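Local coordinates for N-acetylneuraminate lyase (Fusobacterium nucleatum subsp. nucleatum ATCC 25586, PDB 5ZKA), which is a lyase of the dihydrodipicolinate synthetase family, built as a TIM barrel followed in the chain by further helices, at residues T251-D254 against L255-G258; K298-H301 against K302-K306. All coordinates share one frame; numbering follows the deposited sequence.

Contact 1 (T251-D254 against L255-G258); sequences TTND and LIEG
The flat amide of Asn-253 meets Ile-256 through its oxygen, OD1 lying 3.8 Å from Ile-256 CD1, with that methyl raised from the amide plane and the two side chains running side by side. The amide's rotation is fixed by three partners beyond the segments. Gln-249 NE2 bonds OD1, while ND2 is held by Glu-205 O and by an acidic side chain of the other protein chain. The two carboxylates also turn to that chain: basic side chains of the other protein chain form salt bridges with both oxygens of Asp-254 and with OE1 of Glu-257. Asp-254 OD1 and Glu-257 OE2 are 5.2 Å apart, a like-charge proximity that these bridges would be expected to offset.

The apolar part belongs to Thr-252 and Ile-256, one helical turn apart. Ile-256 CD1 rests 3.7 Å from Thr-252 CG2, because the isoleucine chain runs straight on beyond CG1 (chi2 -179°) alongside the threonine. The Thr-252 methyl faces Ile-256, leaving OG1 beside the backbone N, where Ile-248 O and Asn-226 ND2 bond it.

Four successive i to i+4 backbone bonds confirm an unbroken alpha-helix, from Leu-255 N to Thr-251 O at 3.2 Å through to Gly-258 N to Asp-254 O at 3.2 Å. The bond from Ile-256 N to Thr-252 O is 2.8 Å long.

Through Asn-253, Asp-254 and Glu-257, helix 242-262 has one flank against the other protein chain. Elsewhere Thr-252 and Leu-255 pack on helix 223-237, Leu-255 also touches Phe-304 of helix 291-304, and Ile-256 reaches the loops that follow strands 200-201 and 217-220, at Asp-204, Glu-205 and Thr-222.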
loop_
_atom_site.group_PDB
_atom_site.type_symbol
_atom_site.label_atom_id
_atom_site.label_comp_id
_atom_site.label_asym_id
_atom_site.label_seq_id
_atom_site.Cartn_x
_atom_site.Cartn_y
_atom_site.Cartn_z
ATOM N N THR A 251 -7.475 9.890 -12.513
ATOM C CA THR A 251 -8.768 10.540 -12.689
ATOM C C THR A 251 -9.782 9.976 -11.705
ATOM O O THR A 251 -10.544 10.728 -11.081
ATOM C CB THR A 251 -9.251 10.346 -14.128
ATOM O OG1 THR A 251 -8.344 10.999 -15.034
ATOM C CG2 THR A 251 -10.650 10.925 -14.311
ATOM N N THR A 252 -9.789 8.651 -11.555
ATOM C CA THR A 252 -10.669 7.992 -10.588
ATOM C C THR A 252 -10.453 8.530 -9.180
ATOM O O THR A 252 -11.415 8.804 -8.448
ATOM C CB THR A 252 -10.430 6.485 -10.633
ATOM O OG1 THR A 252 -10.992 5.960 -11.843
ATOM C CG2 THR A 252 -11.069 5.761 -9.429
ATOM N N ASN A 253 -9.196 8.717 -8.783
ATOM C CA ASN A 253 -8.954 9.162 -7.418
ATOM C C ASN A 253 -9.249 10.645 -7.210
ATOM O O ASN A 253 -9.490 11.053 -6.072
ATOM C CB ASN A 253 -7.517 8.803 -7.002
ATOM C CG ASN A 253 -7.372 7.319 -6.693
ATOM O OD1 ASN A 253 -8.303 6.547 -6.928
ATOM N ND2 ASN A 253 -6.218 6.912 -6.158
ATOM N N ASP A 254 -9.256 11.461 -8.265
ATOM C CA ASP A 254 -9.833 12.799 -8.126
ATOM C C ASP A 254 -11.317 12.701 -7.780
ATOM O O ASP A 254 -11.831 13.452 -6.942
ATOM C CB ASP A 254 -9.662 13.592 -9.425
ATOM C CG ASP A 254 -8.262 14.159 -9.611
ATOM O OD1 ASP A 254 -7.443 14.116 -8.661
ATOM O OD2 ASP A 254 -7.992 14.667 -10.723
ATOM N N LEU A 255 -12.022 11.788 -8.439
ATOM C CA LEU A 255 -13.432 11.579 -8.136
ATOM C C LEU A 255 -13.605 11.000 -6.733
ATOM O O LEU A 255 -14.429 11.485 -5.949
ATOM C CB LEU A 255 -14.050 10.664 -9.191
ATOM C CG LEU A 255 -15.429 10.095 -8.848
ATOM C CD1 LEU A 255 -16.464 11.220 -8.723
ATOM C CD2 LEU A 255 -15.843 9.079 -9.904
ATOM N N ILE A 256 -12.826 9.974 -6.390
ATOM C CA ILE A 256 -12.958 9.361 -5.066
ATOM C C ILE A 256 -12.618 10.368 -3.975
ATOM O O ILE A 256 -13.269 10.411 -2.924
ATOM C CB ILE A 256 -12.088 8.091 -4.975
ATOM C CG1 ILE A 256 -12.673 7.007 -5.891
ATOM C CG2 ILE A 256 -12.007 7.588 -3.524
ATOM C CD1 ILE A 256 -11.896 5.700 -5.866
ATOM N N GLU A 257 -11.606 11.207 -4.208
ATOM C CA GLU A 257 -11.245 12.203 -3.207
ATOM C C GLU A 257 -12.409 13.146 -2.937
ATOM O O GLU A 257 -12.682 13.492 -1.781
ATOM C CB GLU A 257 -10.011 12.980 -3.670
ATOM C CG GLU A 257 -9.603 14.128 -2.783
ATOM C CD GLU A 257 -8.538 14.988 -3.452
ATOM O OE1 GLU A 257 -7.352 14.626 -3.362
ATOM O OE2 GLU A 257 -8.892 16.005 -4.090
ATOM N N GLY A 258 -13.136 13.539 -3.989
ATOM C CA GLY A 258 -14.320 14.360 -3.785
ATOM C C GLY A 258 -15.445 13.602 -3.104
ATOM O O GLY A 258 -16.134 14.143 -2.234
#

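Contact 2 (K298-H301 against K302-K306); sequences KELH and KKFLK
Lys-306 lays its CB over one face of the His-301 imidazole, a CH-pi contact at the C-terminal end of helix 291-304, the last of the helices that follow the TIM barrel. CB stands 4.0 Å from the centroid of the His-301 ring and 29° off its normal, so the overlap is with the face but displaced from its centre. The nearest ring atom is His-301 CE1, at 3.6 Å from Lys-306 CB. Leu-305 CB lies on the same side of the ring plane as Lys-306 CB, but obliquely to the ring, near His-301 CD2.

On the solvent side of the helix, Glu-299 and Lys-302 form an i to i+3 salt bridge: Lys-302 NZ lies 2.9 Å from Glu-299 OE2, which accepts through its syn lone pair. Both chains are bent where they meet, the glutamate at chi2 (-54°) and the lysine at chi3 (54°), while the extended Lys-298 passes the middle of the Lys-302 chain.

A third pair faces inward, with Leu-300 CD2 set 4.0 Å from Phe-304 CE2; Leu-300 O lies at the ring edge, 3.5 Å from Phe-304 CD2. Backbone bonds of i to i+4 type run through Lys-302 to Leu-305, the last from Leu-305 N to His-301 O at 2.9 Å; Leu-305 is the first residue to depart from helical torsions.

Farther out, Glu-275 OE2 bonds His-301 NE2 and so restrains the ring, which also packs on Ile-271 and Leu-274. Leu-305 spans to Ile-271 of helix 264-274 and to Ile-225 of helix 223-237. The Phe-304 carbonyl oxygen takes a hydrogen bond from Arg-229 NH2.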
loop_
_atom_site.group_PDB
_atom_site.type_symbol
_atom_site.label_atom_id
_atom_site.label_comp_id
_atom_site.label_asym_id
_atom_site.label_seq_id
_atom_site.Cartn_x
_atom_site.Cartn_y
_atom_site.Cartn_z
ATOM N N LYS A 298 -23.277 17.384 -7.672
ATOM C CA LYS A 298 -23.621 17.756 -9.039
ATOM C C LYS A 298 -22.374 18.135 -9.823
ATOM O O LYS A 298 -22.266 17.831 -11.017
ATOM C CB LYS A 298 -24.636 18.897 -9.028
ATOM C CG LYS A 298 -25.032 19.397 -10.412
ATOM C CD LYS A 298 -26.154 20.419 -10.324
ATOM C CE LYS A 298 -26.318 21.180 -11.645
ATOM N NZ LYS A 298 -27.426 22.188 -11.600
ATOM N N GLU A 299 -21.395 18.758 -9.153
ATOM C CA GLU A 299 -20.176 19.158 -9.853
ATOM C C GLU A 299 -19.287 17.958 -10.146
ATOM O O GLU A 299 -18.683 17.892 -11.225
ATOM C CB GLU A 299 -19.414 20.210 -9.045
ATOM C CG GLU A 299 -20.078 21.583 -9.048
ATOM C CD GLU A 299 -20.356 22.101 -10.454
ATOM O OE1 GLU A 299 -19.389 22.324 -11.214
ATOM O OE2 GLU A 299 -21.544 22.280 -10.803
ATOM N N LEU A 300 -19.193 17.011 -9.196
ATOM C CA LEU A 300 -18.466 15.764 -9.440
ATOM C C LEU A 300 -19.075 14.995 -10.605
ATOM O O LEU A 300 -18.354 14.451 -11.452
ATOM C CB LEU A 300 -18.476 14.879 -8.189
ATOM C CG LEU A 300 -17.718 15.364 -6.954
ATOM C CD1 LEU A 300 -17.979 14.431 -5.765
ATOM C CD2 LEU A 300 -16.229 15.452 -7.243
ATOM N N HIS A 301 -20.403 14.905 -10.643
ATOM C CA HIS A 301 -21.064 14.242 -11.759
ATOM C C HIS A 301 -20.743 14.942 -13.082
ATOM O O HIS A 301 -20.351 14.294 -14.062
ATOM C CB HIS A 301 -22.569 14.196 -11.497
ATOM C CG HIS A 301 -23.357 13.522 -12.576
ATOM N ND1 HIS A 301 -24.130 14.221 -13.477
ATOM C CD2 HIS A 301 -23.493 12.214 -12.901
ATOM C CE1 HIS A 301 -24.712 13.375 -14.308
ATOM N NE2 HIS A 301 -24.335 12.152 -13.986
ATOM N N LYS A 302 -20.878 16.273 -13.120
ATOM C CA LYS A 302 -20.612 17.007 -14.357
ATOM C C LYS A 302 -19.162 16.853 -14.813
ATOM O O LYS A 302 -18.888 16.779 -16.016
ATOM C CB LYS A 302 -20.962 18.486 -14.173
ATOM C CG LYS A 302 -22.435 18.794 -14.402
ATOM C CD LYS A 302 -22.877 20.069 -13.689
ATOM C CE LYS A 302 -22.009 21.263 -14.062
ATOM N NZ LYS A 302 -22.585 22.542 -13.544
ATOM N N LYS A 303 -18.219 16.789 -13.873
ATOM C CA LYS A 303 -16.811 16.750 -14.263
ATOM C C LYS A 303 -16.345 15.342 -14.624
ATOM O O LYS A 303 -15.509 15.177 -15.518
ATOM C CB LYS A 303 -15.938 17.309 -13.134
ATOM C CG LYS A 303 -14.434 17.251 -13.405
ATOM C CD LYS A 303 -13.668 18.145 -12.441
ATOM C CE LYS A 303 -12.156 18.058 -12.666
ATOM N NZ LYS A 303 -11.789 18.229 -14.104
ATOM N N PHE A 304 -16.852 14.314 -13.937
ATOM C CA PHE A 304 -16.268 12.978 -14.036
ATOM C C PHE A 304 -17.160 11.938 -14.705
ATOM O O PHE A 304 -16.630 10.941 -15.207
ATOM C CB PHE A 304 -15.855 12.471 -12.639
ATOM C CG PHE A 304 -14.721 13.258 -12.029
ATOM C CD1 PHE A 304 -13.437 13.167 -12.552
ATOM C CD2 PHE A 304 -14.946 14.128 -10.980
ATOM C CE1 PHE A 304 -12.399 13.905 -12.015
ATOM C CE2 PHE A 304 -13.903 14.860 -10.424
ATOM C CZ PHE A 304 -12.632 14.752 -10.946
ATOM N N LEU A 305 -18.482 12.148 -14.768
ATOM C CA LEU A 305 -19.366 11.033 -15.092
ATOM C C LEU A 305 -20.480 11.352 -16.073
ATOM O O LEU A 305 -21.200 10.426 -16.458
ATOM C CB LEU A 305 -20.004 10.468 -13.811
ATOM C CG LEU A 305 -19.025 9.829 -12.825
ATOM C CD1 LEU A 305 -19.702 9.533 -11.484
ATOM C CD2 LEU A 305 -18.437 8.553 -13.414
ATOM N N LYS A 306 -20.655 12.597 -16.492
ATOM C CA LYS A 306 -21.779 12.937 -17.357
ATOM C C LYS A 306 -21.329 12.994 -18.811
ATOM O O LYS A 306 -20.209 13.413 -19.100
ATOM C CB LYS A 306 -22.396 14.267 -16.926
ATOM C CG LYS A 306 -23.732 14.572 -17.581
ATOM C CD LYS A 306 -24.063 16.045 -17.450
ATOM C CE LYS A 306 -25.417 16.369 -18.058
ATOM N NZ LYS A 306 -26.529 16.005 -17.139
#

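Contact 1 comes first along the chain, within helix 242-262, and contact 2 follows at the end of helix 291-304; their centres are 11 Å apart, on the same side of the chain's centre. Both belong to the helices that follow the last barrel strand, 217-220. Direct packing joins them: Phe-304 CZ lies 3.5 Å from Asp-254 CB, and Leu-300 CD1 is 3.8 Å from Gly-258 C. Helix 223-237 touches both, notably through Arg-229. The chain's final helix is thereby fastened against helix 242-262, whereas contact 1 also meets the other protein chain, which does not touch contact 2.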